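PDB 3QY7: tyrosine-protein phosphatase YwqE from Bacillus subtilis, which removes phosphate from phosphotyrosine in the proteins YwqD, YwqF and Ssb, using a manganese-dependent active site of the PHP type. Local coordinates for residues A26-R31 against R201-Q206. Residues are numbered along the deposited sequence; the frame is centred on the assembly and turned at random.
Sequences ARAAVR and RNFHTQ. With PO4 (phosphate ion), chain E.
Phosphate oxygen O2 is gripped by two nitrogens of Arg201: NH1 donates a hydrogen bond of 2.7 Å to O2, bent modestly to 157°, and NH2 adds a weak second one at 3.2 Å to the same oxygen. O2 lies near the guanidinium plane, at its edge. The ion was probably taken up from the crystallisation liquor, but in this PHP-like TIM-barrel phosphatase its place beside an arginine may resemble that of a substrate phosphate. Arg201 lies beside two metal ligands: a weak, long ion pair relates it to the iron ligand Asp194, and its side chain touches the magnesium ligand His196.

Two residues further on, Phe203 packs against helix 19-31, which follows the first barrel strand, and so joins the beginning of the barrel to the loop that comes after strand 190-192. Its CG lies beside the backbone N and anti to the carbonyl carbon (chi1 -69°), which brings the ring up to the helix. There the CB of Ala29 sits over one face, 4.1 Å from the ring centroid and 28° off the normal, in a CH-pi contact. Ala28 approaches obliquely, its CB 4.2 Å from Phe203 CD1. Ala28 and Ala29 present only methyl groups to the ring, and Phe203 CE1 lies 4.1 Å from Ala29 N. No hydrogen bond crosses between 26-31 and 201-206, so apolar contact joins them directly.

Within the loop, Asn202 ND2 bonds to Val198 O and Arg201 N to Asn197 OD1. His204 then takes the N-cap position of helix 205-216, while Gln206 NE2 donates to the carbonyl oxygen of Gln32. Within the Phe203 ring, CZ and CE2 make the nearest approach to residues 26-31, each 3.8 Å from Ala29 CB.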
loop_
_atom_site.group_PDB
_atom_site.type_symbol
_atom_site.label_atom_id
_atom_site.label_comp_id
_atom_site.label_asym_id
_atom_site.label_seq_id
_atom_site.Cartn_x
_atom_site.Cartn_y
_atom_site.Cartn_z
ATOM N N ALA A 26 0.361 13.392 9.849
ATOM C CA ALA A 26 -0.689 14.029 9.067
ATOM C C ALA A 26 -0.246 15.378 8.468
ATOM O O ALA A 26 -0.515 15.655 7.295
ATOM C CB ALA A 26 -1.925 14.196 9.899
ATOM N N ARG A 27 0.448 16.191 9.272
ATOM C CA ARG A 27 0.933 17.484 8.790
ATOM C C ARG A 27 1.899 17.276 7.620
ATOM O O ARG A 27 1.835 17.997 6.616
ATOM C CB ARG A 27 1.596 18.307 9.903
ATOM C CG ARG A 27 0.644 18.778 10.979
ATOM C CD ARG A 27 1.250 19.869 11.857
ATOM N NE ARG A 27 0.299 20.273 12.894
ATOM C CZ ARG A 27 0.438 20.014 14.193
ATOM N NH1 ARG A 27 1.508 19.363 14.643
ATOM N NH2 ARG A 27 -0.494 20.417 15.052
ATOM N N ALA A 28 2.759 16.269 7.738
ATOM C CA ALA A 28 3.716 15.961 6.668
ATOM C C ALA A 28 2.997 15.510 5.408
ATOM O O ALA A 28 3.357 15.917 4.299
ATOM C CB ALA A 28 4.686 14.914 7.112
ATOM N N ALA A 29 1.980 14.661 5.581
ATOM C CA ALA A 29 1.156 14.199 4.470
ATOM C C ALA A 29 0.545 15.371 3.718
ATOM O O ALA A 29 0.602 15.428 2.496
ATOM C CB ALA A 29 0.058 13.233 4.966
ATOM N N VAL A 30 0.011 16.337 4.465
ATOM C CA VAL A 30 -0.634 17.481 3.859
ATOM C C VAL A 30 0.394 18.306 3.071
ATOM O O VAL A 30 0.107 18.744 1.954
ATOM C CB VAL A 30 -1.337 18.342 4.925
ATOM C CG1 VAL A 30 -1.665 19.722 4.387
ATOM C CG2 VAL A 30 -2.622 17.652 5.414
ATOM N N ARG A 31 1.584 18.485 3.637
ATOM C CA ARG A 31 2.656 19.231 2.936
ATOM C C ARG A 31 3.044 18.560 1.605
ATOM O O ARG A 31 3.446 19.232 0.652
ATOM C CB ARG A 31 3.869 19.463 3.831
ATOM C CG ARG A 31 3.589 20.372 5.038
ATOM C CD ARG A 31 4.869 20.805 5.724
ATOM N NE ARG A 31 5.827 19.706 5.859
ATOM C CZ ARG A 31 5.941 18.909 6.919
ATOM N NH1 ARG A 31 5.158 19.068 7.991
ATOM N NH2 ARG A 31 6.864 17.948 6.908
ATOM N N ARG A 201 11.060 6.623 8.126
ATOM C CA ARG A 201 10.128 5.981 7.250
ATOM C C ARG A 201 8.977 6.925 7.003
ATOM O O ARG A 201 7.955 6.743 7.487
ATOM C CB ARG A 201 9.655 4.663 7.861
ATOM C CG ARG A 201 10.650 3.575 7.708
ATOM C CD ARG A 201 10.094 2.272 8.217
ATOM N NE ARG A 201 9.277 1.636 7.206
ATOM C CZ ARG A 201 8.802 0.411 7.332
ATOM N NH1 ARG A 201 8.076 -0.116 6.385
ATOM N NH2 ARG A 201 9.094 -0.282 8.394
ATOM N N ASN A 202 9.247 7.972 6.288
ATOM C CA ASN A 202 8.256 8.987 6.091
ATOM C C ASN A 202 7.670 9.019 4.670
ATOM O O ASN A 202 7.665 8.025 4.064
ATOM C CB ASN A 202 8.762 10.312 6.550
ATOM C CG ASN A 202 9.980 10.692 5.864
ATOM O OD1 ASN A 202 10.314 10.123 4.868
ATOM N ND2 ASN A 202 10.637 11.686 6.354
ATOM N N PHE A 203 7.088 10.100 4.213
ATOM C CA PHE A 203 6.342 10.018 2.979
ATOM C C PHE A 203 7.120 10.056 1.625
ATOM O O PHE A 203 7.057 9.110 0.887
ATOM C CB PHE A 203 5.255 11.097 2.993
ATOM C CG PHE A 203 4.171 10.845 3.988
ATOM C CD1 PHE A 203 4.359 11.152 5.303
ATOM C CD2 PHE A 203 2.977 10.275 3.637
ATOM C CE1 PHE A 203 3.424 10.895 6.212
ATOM C CE2 PHE A 203 2.064 10.045 4.545
ATOM C CZ PHE A 203 2.284 10.337 5.851
ATOM N N HIS A 204 7.881 11.121 1.378
ATOM C CA HIS A 204 8.684 11.223 0.152
ATOM C C HIS A 204 7.854 11.118 -1.133
ATOM O O HIS A 204 8.315 10.673 -2.190
ATOM C CB HIS A 204 9.900 10.284 0.229
ATOM C CG HIS A 204 11.017 10.886 1.020
ATOM N ND1 HIS A 204 11.985 11.683 0.446
ATOM C CD2 HIS A 204 11.247 10.920 2.351
ATOM C CE1 HIS A 204 12.798 12.132 1.384
ATOM N NE2 HIS A 204 12.380 11.671 2.549
ATOM N N THR A 205 6.615 11.577 -1.010
ATOM C CA THR A 205 5.613 11.484 -2.056
ATOM C C THR A 205 5.999 12.250 -3.324
ATOM O O THR A 205 6.011 11.685 -4.423
ATOM C CB THR A 205 4.262 12.014 -1.526
ATOM O OG1 THR A 205 4.028 11.480 -0.209
ATOM C CG2 THR A 205 3.135 11.611 -2.441
ATOM N N GLN A 206 6.309 13.533 -3.166
ATOM C CA GLN A 206 6.662 14.380 -4.306
ATOM C C GLN A 206 7.978 13.951 -4.933
ATOM O O GLN A 206 8.120 13.975 -6.173
ATOM C CB GLN A 206 6.694 15.850 -3.885
ATOM C CG GLN A 206 5.308 16.402 -3.540
ATOM C CD GLN A 206 4.319 16.391 -4.697
ATOM O OE1 GLN A 206 4.691 16.515 -5.868
ATOM N NE2 GLN A 206 3.046 16.243 -4.369
HETATM P P PO4 E . 5.527 -2.759 7.632
HETATM O O1 PO4 E . 4.593 -1.611 7.261
HETATM O O2 PO4 E . 6.928 -2.407 7.292
HETATM O O3 PO4 E . 5.456 -2.993 9.108
HETATM O O4 PO4 E . 5.138 -4.033 6.912
#